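Local coordinates for periplasmic protein (Legionella pneumophila subsp. pneumophila, PDB 4FGQ) that is a calcium-dependent periplasmic protease, probably a cysteine peptidase of the bacterial transglutaminase-like family, at residues F54-S68 against F78-I92. Numbering follows the deposited sequence.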
ATOM      1  N   PHE A  54       2.721  -3.247   8.282  1.00  7.65           N
ATOM      2  CA  PHE A  54       3.644  -3.181   7.150  1.00  9.12           C
ATOM      3  C   PHE A  54       4.807  -2.240   7.370  1.00 11.06           C
ATOM      4  O   PHE A  54       5.857  -2.424   6.763  1.00 12.66           O
ATOM      5  CB  PHE A  54       2.883  -2.907   5.848  1.00 10.14           C
ATOM      6  CG  PHE A  54       2.116  -4.103   5.392  1.00 10.59           C
ATOM      7  CD1 PHE A  54       2.793  -5.262   5.059  1.00 13.33           C
ATOM      8  CD2 PHE A  54       0.729  -4.116   5.400  1.00 13.62           C
ATOM      9  CE1 PHE A  54       2.115  -6.406   4.680  1.00 14.28           C
ATOM     10  CE2 PHE A  54       0.039  -5.267   5.013  1.00 14.70           C
ATOM     11  CZ  PHE A  54       0.738  -6.409   4.653  1.00 16.03           C
ATOM     12  N   ASN A  55       4.656  -1.265   8.266  1.00  9.76           N
ATOM     13  CA  ASN A  55       5.751  -0.311   8.466  1.00 14.21           C
ATOM     14  C   ASN A  55       6.989  -0.905   9.117  1.00 16.46           C
ATOM     15  O   ASN A  55       8.049  -0.277   9.105  1.00 19.20           O
ATOM     16  CB  ASN A  55       5.294   0.947   9.203  1.00 12.23           C
ATOM     17  CG  ASN A  55       4.668   1.951   8.271  1.00 13.18           C
ATOM     18  OD1 ASN A  55       4.822   1.844   7.051  1.00 14.69           O
ATOM     19  ND2 ASN A  55       3.948   2.924   8.825  1.00 13.75           N
ATOM     20  N   GLN A  56       6.850  -2.119   9.648  1.00 13.06           N
ATOM     21  CA  GLN A  56       7.948  -2.871  10.271  1.00 12.88           C
ATOM     22  C   GLN A  56       8.857  -3.569   9.255  1.00 15.17           C
ATOM     23  O   GLN A  56       9.890  -4.099   9.636  1.00 15.49           O
ATOM     24  CB  GLN A  56       7.385  -3.983  11.186  1.00 19.17           C
ATOM     25  CG  GLN A  56       6.974  -5.244  10.372  1.00 17.96           C
ATOM     26  CD  GLN A  56       6.601  -6.443  11.194  1.00 28.60           C
ATOM     27  OE1 GLN A  56       7.431  -7.005  11.916  1.00 33.53           O
ATOM     28  NE2 GLN A  56       5.352  -6.875  11.067  1.00 26.10           N
ATOM     29  N   PHE A  57       8.459  -3.628   7.985  1.00 11.00           N
ATOM     30  CA  PHE A  57       9.228  -4.374   6.974  1.00 11.86           C
ATOM     31  C   PHE A  57      10.452  -3.578   6.479  1.00 10.83           C
ATOM     32  O   PHE A  57      10.623  -2.409   6.824  1.00 14.93           O
ATOM     33  CB  PHE A  57       8.325  -4.740   5.775  1.00 14.69           C
ATOM     34  CG  PHE A  57       7.380  -5.898   6.025  1.00 17.02           C
ATOM     35  CD1 PHE A  57       6.364  -5.809   6.952  1.00 13.84           C
ATOM     36  CD2 PHE A  57       7.475  -7.053   5.264  1.00 22.15           C
ATOM     37  CE1 PHE A  57       5.496  -6.879   7.172  1.00 16.97           C
ATOM     38  CE2 PHE A  57       6.611  -8.117   5.466  1.00 28.26           C
ATOM     39  CZ  PHE A  57       5.613  -8.023   6.425  1.00 24.98           C
ATOM     40  N   ASN A  58      11.313  -4.222   5.689  1.00 12.13           N
ATOM     41  CA  ASN A  58      12.509  -3.582   5.142  0.53 14.78           C
ATOM     42  C   ASN A  58      12.158  -2.506   4.121  1.00 15.00           C
ATOM     43  O   ASN A  58      11.446  -2.777   3.156  1.00 16.78           O
ATOM     44  CB  ASN A  58      13.401  -4.629   4.467  0.53 17.31           C
ATOM     45  CG  ASN A  58      14.118  -5.513   5.463  0.53 19.68           C
ATOM     46  OD1 ASN A  58      14.569  -5.043   6.502  0.53 25.30           O
ATOM     47  ND2 ASN A  58      14.237  -6.799   5.146  0.53 27.57           N
ATOM     48  N   TYR A  59      12.669  -1.293   4.320  1.00 14.65           N
ATOM     49  CA  TYR A  59      12.424  -0.184   3.404  1.00 14.30           C
ATOM     50  C   TYR A  59      13.587  -0.049   2.421  1.00 15.93           C
ATOM     51  O   TYR A  59      14.722   0.203   2.827  1.00 18.37           O
ATOM     52  CB  TYR A  59      12.267   1.100   4.212  1.00 14.74           C
ATOM     53  CG  TYR A  59      11.861   2.320   3.420  1.00 12.55           C
ATOM     54  CD1 TYR A  59      12.823   3.194   2.916  1.00 13.53           C
ATOM     55  CD2 TYR A  59      10.525   2.613   3.206  1.00 12.60           C
ATOM     56  CE1 TYR A  59      12.441   4.331   2.205  1.00 15.57           C
ATOM     57  CE2 TYR A  59      10.140   3.732   2.513  1.00 17.08           C
ATOM     58  CZ  TYR A  59      11.106   4.584   2.010  1.00 16.42           C
ATOM     59  OH  TYR A  59      10.698   5.697   1.322  1.00 17.93           O
ATOM     60  N   GLU A  60      13.296  -0.220   1.131  1.00 15.04           N
ATOM     61  CA  GLU A  60      14.327  -0.215   0.098  1.00 18.28           C
ATOM     62  C   GLU A  60      14.346   1.120  -0.634  1.00 14.61           C
ATOM     63  O   GLU A  60      13.309   1.765  -0.802  1.00 17.44           O
ATOM     64  CB  GLU A  60      14.055  -1.350  -0.899  1.00 19.91           C
ATOM     65  CG  GLU A  60      14.126  -2.733  -0.267  1.00 21.10           C
ATOM     66  CD  GLU A  60      13.697  -3.863  -1.202  1.00 31.29           C
ATOM     67  OE1 GLU A  60      13.234  -3.584  -2.333  1.00 27.19           O
ATOM     68  OE2 GLU A  60      13.825  -5.039  -0.795  1.00 35.68           O
ATOM     69  N   THR A  61      15.542   1.528  -1.053  1.00 17.92           N
ATOM     70  CA  THR A  61      15.712   2.683  -1.920  1.00 20.95           C
ATOM     71  C   THR A  61      16.761   2.322  -2.958  1.00 22.89           C
ATOM     72  O   THR A  61      17.614   1.460  -2.720  1.00 23.36           O
ATOM     73  CB  THR A  61      16.225   3.919  -1.152  1.00 24.40           C
ATOM     74  OG1 THR A  61      17.420   3.572  -0.438  1.00 29.23           O
ATOM     75  CG2 THR A  61      15.191   4.434  -0.182  1.00 25.93           C
ATOM     76  N   ASP A  62      16.709   2.995  -4.103  1.00 22.52           N
ATOM     77  CA  ASP A  62      17.758   2.873  -5.094  1.00 21.53           C
ATOM     78  C   ASP A  62      19.036   3.479  -4.522  1.00 25.14           C
ATOM     79  O   ASP A  62      19.027   4.607  -4.034  1.00 27.18           O
ATOM     80  CB  ASP A  62      17.352   3.617  -6.369  1.00 22.19           C
ATOM     81  CG  ASP A  62      18.306   3.367  -7.518  1.00 37.30           C
ATOM     82  OD1 ASP A  62      19.310   4.103  -7.633  1.00 35.86           O
ATOM     83  OD2 ASP A  62      18.055   2.430  -8.308  1.00 44.25           O
ATOM     84  N   PRO A  63      20.144   2.729  -4.574  1.00 26.32           N
ATOM     85  CA  PRO A  63      21.412   3.189  -3.991  1.00 28.31           C
ATOM     86  C   PRO A  63      21.973   4.418  -4.701  1.00 32.75           C
ATOM     87  O   PRO A  63      22.840   5.098  -4.149  1.00 35.01           O
ATOM     88  CB  PRO A  63      22.348   1.994  -4.205  1.00 34.05           C
ATOM     89  CG  PRO A  63      21.772   1.269  -5.381  1.00 33.31           C
ATOM     90  CD  PRO A  63      20.283   1.420  -5.236  1.00 26.56           C
ATOM     91  N   ILE A  64      21.488   4.695  -5.908  1.00 24.46           N
ATOM     92  CA  ILE A  64      22.054   5.775  -6.717  1.00 26.88           C
ATOM     93  C   ILE A  64      21.218   7.053  -6.618  1.00 26.58           C
ATOM     94  O   ILE A  64      21.759   8.152  -6.479  1.00 28.98           O
ATOM     95  CB  ILE A  64      22.221   5.342  -8.191  1.00 28.26           C
ATOM     96  CG1 ILE A  64      23.241   4.206  -8.285  1.00 33.11           C
ATOM     97  CG2 ILE A  64      22.667   6.504  -9.048  1.00 32.58           C
ATOM     98  CD1 ILE A  64      23.475   3.698  -9.689  1.00 40.83           C
ATOM     99  N   THR A  65      19.900   6.908  -6.667  1.00 22.81           N
ATOM    100  CA  THR A  65      19.014   8.067  -6.600  1.00 26.94           C
ATOM    101  C   THR A  65      18.541   8.342  -5.184  1.00 27.26           C
ATOM    102  O   THR A  65      18.188   9.477  -4.846  1.00 28.23           O
ATOM    103  CB  THR A  65      17.789   7.899  -7.507  1.00 28.96           C
ATOM    104  OG1 THR A  65      16.962   6.850  -7.001  1.00 28.86           O
ATOM    105  CG2 THR A  65      18.222   7.551  -8.912  1.00 33.38           C
ATOM    106  N   GLY A  66      18.510   7.296  -4.359  1.00 24.40           N
ATOM    107  CA  GLY A  66      17.955   7.413  -3.024  1.00 25.22           C
ATOM    108  C   GLY A  66      16.438   7.361  -3.047  1.00 25.99           C
ATOM    109  O   GLY A  66      15.792   7.562  -2.020  1.00 26.62           O
ATOM    110  N   ALA A  67      15.872   7.088  -4.223  1.00 24.83           N
ATOM    111  CA  ALA A  67      14.416   7.094  -4.406  1.00 25.35           C
ATOM    112  C   ALA A  67      13.891   5.689  -4.711  1.00 26.43           C
ATOM    113  O   ALA A  67      14.579   4.696  -4.472  1.00 29.42           O
ATOM    114  CB  ALA A  67      14.028   8.062  -5.512  1.00 26.58           C
ATOM    115  N   SER A  68      12.681   5.603  -5.256  1.00 25.20           N
ATOM    116  CA  SER A  68      12.061   4.296  -5.488  1.00 24.03           C
ATOM    117  C   SER A  68      12.678   3.567  -6.679  1.00 24.87           C
ATOM    118  O   SER A  68      13.339   4.179  -7.527  1.00 24.05           O
ATOM    119  CB  SER A  68      10.546   4.428  -5.686  1.00 23.69           C
ATOM    120  OG  SER A  68      10.255   5.117  -6.892  1.00 34.29           O
ATOM    121  N   PHE A  78       6.307  -8.466  -2.225  1.00 15.03           N
ATOM    122  CA  PHE A  78       6.690  -7.706  -1.038  1.00 12.88           C
ATOM    123  C   PHE A  78       6.931  -8.670   0.129  1.00 16.23           C
ATOM    124  O   PHE A  78       7.938  -8.584   0.828  1.00 13.47           O
ATOM    125  CB  PHE A  78       5.577  -6.716  -0.688  1.00 12.48           C
ATOM    126  CG  PHE A  78       5.917  -5.764   0.437  1.00 14.31           C
ATOM    127  CD1 PHE A  78       5.688  -6.116   1.758  1.00 13.98           C
ATOM    128  CD2 PHE A  78       6.415  -4.498   0.165  1.00 17.33           C
ATOM    129  CE1 PHE A  78       5.972  -5.235   2.797  1.00 14.98           C
ATOM    130  CE2 PHE A  78       6.702  -3.610   1.199  1.00 19.64           C
ATOM    131  CZ  PHE A  78       6.482  -3.983   2.516  1.00 16.15           C
ATOM    132  N   ILE A  79       5.999  -9.591   0.344  1.00 12.94           N
ATOM    133  CA  ILE A  79       6.143 -10.561   1.437  1.00 13.04           C
ATOM    134  C   ILE A  79       7.354 -11.485   1.260  1.00 15.32           C
ATOM    135  O   ILE A  79       8.120 -11.711   2.208  1.00 18.22           O
ATOM    136  CB  ILE A  79       4.864 -11.406   1.612  1.00 16.62           C
ATOM    137  CG1 ILE A  79       3.677 -10.519   1.994  1.00 15.57           C
ATOM    138  CG2 ILE A  79       5.068 -12.488   2.662  1.00 16.09           C
ATOM    139  CD1 ILE A  79       3.759  -9.919   3.402  1.00 18.64           C
ATOM    140  N   VAL A  80       7.535 -12.017   0.053  1.00 14.80           N
ATOM    141  CA  VAL A  80       8.684 -12.872  -0.235  1.00 16.76           C
ATOM    142  C   VAL A  80      10.001 -12.138   0.011  1.00 15.64           C
ATOM    143  O   VAL A  80      10.921 -12.685   0.627  1.00 19.09           O
ATOM    144  CB  VAL A  80       8.632 -13.431  -1.674  1.00 19.50           C
ATOM    145  CG1 VAL A  80       9.946 -14.099  -2.046  1.00 19.25           C
ATOM    146  CG2 VAL A  80       7.483 -14.420  -1.812  1.00 21.61           C
ATOM    147  N   ASP A  81      10.079 -10.891  -0.435  1.00 16.37           N
ATOM    148  CA  ASP A  81      11.316 -10.117  -0.318  1.00 16.88           C
ATOM    149  C   ASP A  81      11.546  -9.574   1.088  1.00 19.23           C
ATOM    150  O   ASP A  81      12.671  -9.201   1.435  1.00 23.64           O
ATOM    151  CB  ASP A  81      11.306  -8.944  -1.298  1.00 15.95           C
ATOM    152  CG  ASP A  81      11.393  -9.389  -2.745  1.00 21.87           C
ATOM    153  OD1 ASP A  81      11.597 -10.597  -2.983  1.00 22.41           O
ATOM    154  OD2 ASP A  81      11.278  -8.522  -3.639  1.00 24.61           O
ATOM    155  N   GLY A  82      10.480  -9.518   1.882  1.00 15.03           N
ATOM    156  CA  GLY A  82      10.555  -8.967   3.222  1.00 16.17           C
ATOM    157  C   GLY A  82      10.524  -7.451   3.243  1.00 17.82           C
ATOM    158  O   GLY A  82      10.917  -6.824   4.238  1.00 15.02           O
ATOM    159  N   GLY A  83      10.037  -6.854   2.157  1.00 15.69           N
ATOM    160  CA  GLY A  83       9.917  -5.408   2.091  1.00 16.28           C
ATOM    161  C   GLY A  83      10.006  -4.889   0.668  1.00 18.19           C
ATOM    162  O   GLY A  83       9.825  -5.644  -0.278  1.00 16.53           O
ATOM    163  N   GLY A  84      10.295  -3.600   0.519  1.00 14.00           N
ATOM    164  CA  GLY A  84      10.264  -2.965  -0.791  1.00 15.74           C
ATOM    165  C   GLY A  84      10.429  -1.469  -0.633  1.00 17.21           C
ATOM    166  O   GLY A  84      10.785  -1.008   0.457  1.00 15.00           O
ATOM    167  N   ASP A  85      10.171  -0.704  -1.697  1.00 15.88           N
ATOM    168  CA  ASP A  85      10.289   0.750  -1.605  1.00 13.41           C
ATOM    169  C   ASP A  85       8.974   1.394  -1.176  1.00 12.69           C
ATOM    170  O   ASP A  85       8.006   0.690  -0.895  1.00 14.63           O
ATOM    171  CB  ASP A  85      10.846   1.363  -2.905  1.00 14.16           C
ATOM    172  CG  ASP A  85       9.950   1.129  -4.116  1.00 22.97           C
ATOM    173  OD1 ASP A  85       8.722   1.017  -3.954  1.00 22.70           O
ATOM    174  OD2 ASP A  85      10.477   1.084  -5.249  1.00 27.82           O
ATOM    175  N   CYS A  86       8.933   2.721  -1.118  1.00 14.10           N
ATOM    176  CA  CYS A  86       7.751   3.408  -0.595  1.00 13.44           C
ATOM    177  C   CYS A  86       6.490   3.070  -1.388  1.00 12.01           C
ATOM    178  O   CYS A  86       5.387   2.990  -0.831  1.00 12.45           O
ATOM    179  CB  CYS A  86       7.975   4.919  -0.580  1.00 15.44           C
ATOM    180  SG  CYS A  86       8.334   5.628  -2.217  1.00 17.31           S
ATOM    181  N   GLU A  87       6.661   2.855  -2.687  1.00 14.12           N
ATOM    182  CA  GLU A  87       5.537   2.533  -3.552  1.00 16.61           C
ATOM    183  C   GLU A  87       5.027   1.136  -3.196  1.00 13.78           C
ATOM    184  O   GLU A  87       3.814   0.901  -3.087  1.00 15.12           O
ATOM    185  CB  GLU A  87       5.962   2.649  -5.026  1.00 18.41           C
ATOM    186  CG  GLU A  87       6.608   4.010  -5.355  1.00 20.20           C
ATOM    187  CD  GLU A  87       7.116   4.121  -6.785  1.00 27.36           C
ATOM    188  OE1 GLU A  87       7.388   3.077  -7.423  1.00 27.26           O
ATOM    189  OE2 GLU A  87       7.249   5.263  -7.278  1.00 33.06           O
ATOM    190  N   ASP A  88       5.958   0.212  -2.975  1.00 14.49           N
ATOM    191  CA  ASP A  88       5.595  -1.156  -2.610  1.00 14.23           C
ATOM    192  C   ASP A  88       4.864  -1.231  -1.267  1.00 13.23           C
ATOM    193  O   ASP A  88       3.929  -2.019  -1.115  1.00 13.07           O
ATOM    194  CB  ASP A  88       6.825  -2.067  -2.588  1.00 12.09           C
ATOM    195  CG  ASP A  88       7.641  -1.995  -3.877  1.00 14.91           C
ATOM    196  OD1 ASP A  88       7.066  -1.808  -4.977  1.00 15.33           O
ATOM    197  OD2 ASP A  88       8.879  -2.132  -3.802  1.00 15.87           O
ATOM    198  N   PHE A  89       5.280  -0.413  -0.297  1.00 11.46           N
ATOM    199  CA  PHE A  89       4.581  -0.355   0.995  1.00 11.58           C
ATOM    200  C   PHE A  89       3.144   0.109   0.798  1.00 11.67           C
ATOM    201  O   PHE A  89       2.205  -0.445   1.384  1.00 11.98           O
ATOM    202  CB  PHE A  89       5.268   0.629   1.953  1.00 12.93           C
ATOM    203  CG  PHE A  89       6.420   0.045   2.741  1.00 12.86           C
ATOM    204  CD1 PHE A  89       7.602  -0.330   2.112  1.00 11.90           C
ATOM    205  CD2 PHE A  89       6.345  -0.058   4.125  1.00 15.02           C
ATOM    206  CE1 PHE A  89       8.668  -0.838   2.833  1.00 12.78           C
ATOM    207  CE2 PHE A  89       7.420  -0.557   4.858  1.00 11.80           C
ATOM    208  CZ  PHE A  89       8.579  -0.961   4.205  1.00 13.15           C
ATOM    209  N   ALA A  90       2.962   1.140  -0.021  1.00 10.51           N
ATOM    210  CA  ALA A  90       1.621   1.681  -0.234  1.00  9.31           C
ATOM    211  C   ALA A  90       0.716   0.668  -0.935  1.00 11.01           C
ATOM    212  O   ALA A  90      -0.473   0.551  -0.616  1.00 13.10           O
ATOM    213  CB  ALA A  90       1.690   2.985  -1.029  1.00 12.52           C
ATOM    214  N   ILE A  91       1.296  -0.078  -1.867  1.00 10.05           N
ATOM    215  CA  ILE A  91       0.551  -1.081  -2.623  1.00 10.44           C
ATOM    216  C   ILE A  91       0.038  -2.228  -1.747  1.00 13.55           C
ATOM    217  O   ILE A  91      -1.144  -2.586  -1.812  1.00 12.99           O
ATOM    218  CB  ILE A  91       1.382  -1.607  -3.810  1.00 13.71           C
ATOM    219  CG1 ILE A  91       1.537  -0.506  -4.867  1.00 11.14           C
ATOM    220  CG2 ILE A  91       0.745  -2.877  -4.382  1.00 15.15           C
ATOM    221  CD1 ILE A  91       2.654  -0.780  -5.877  1.00 15.83           C
ATOM    222  N   ILE A  92       0.894  -2.793  -0.900  1.00 11.93           N
ATOM    223  CA  ILE A  92       0.440  -3.888  -0.052  1.00 10.48           C
ATOM    224  C   ILE A  92      -0.542  -3.404   1.020  1.00 11.78           C
ATOM    225  O   ILE A  92      -1.491  -4.116   1.363  1.00 11.15           O
ATOM    226  CB  ILE A  92       1.602  -4.758   0.519  1.00 14.41           C
ATOM    227  CG1 ILE A  92       1.029  -5.984   1.235  1.00 14.10           C
ATOM    228  CG2 ILE A  92       2.492  -3.949   1.451  1.00 12.06           C
ATOM    229  CD1 ILE A  92       2.022  -7.132   1.391  1.00 12.38           C
TER
HETATM  230  O   HOH W   1      14.293  -7.492   2.752  1.00 42.15           O
HETATM  231  O   HOH W   2      11.641   3.965  -1.404  1.00 18.51           O
HETATM  232  O   HOH W   3      13.279  -6.034   1.366  1.00 33.20           O
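Phe-89, Phe-54 and Ser-68 bury the most surface where 54-68 meets 78-92, a contact that closes the beta-alpha-beta unit of strand 58-59, helix 75-81 and strand 83-84. Its parallel pairing is fixed by three backbone bonds: Asn-58 N to Gly-82 O, Gly-84 N to Asn-58 O, and a short one of 2.7 Å from Glu-60 N to Gly-84 O. Phe-89 extends from helix 86-100 to the face of the strand pair on which Tyr-59 lies. A chi1 of -85°, which sets CG beside the backbone N, turns the ring toward 54-59; its edge meets Phe-57 O and Asn-58 O, Phe-89 CE1 lying 3.4 Å from Asn-58 O, while Tyr-59 CD2 comes over one face at 3.9 Å from Phe-89 CE1. Phe-54 belongs to an aromatic cluster with Phe-57 and Phe-78. Ile-92 CG1 makes a CH-pi contact over the Phe-54 ring, 3.9 Å from the centroid and 29° off the normal, and Phe-57 CD2 lies 3.4 Å from Phe-78 CE1. At the other end lie Asp-85, Glu-87 and Asp-88, calcium ligands of this protein although no calcium is bound here. Asp-85 and Asp-88 form a capping box: Asp-88 N donates to Asp-85 OD1, and Asp-85 N returns a bond to Asp-88 OD2; Asp-85 OD2 also accepts from Asp-69 N. Ser-68 CB packs 3.4 Å from Asp-85 OD2, and Ser-68 OG gives a weak hydrogen bond to Glu-87 OE2 at 3.0 Å.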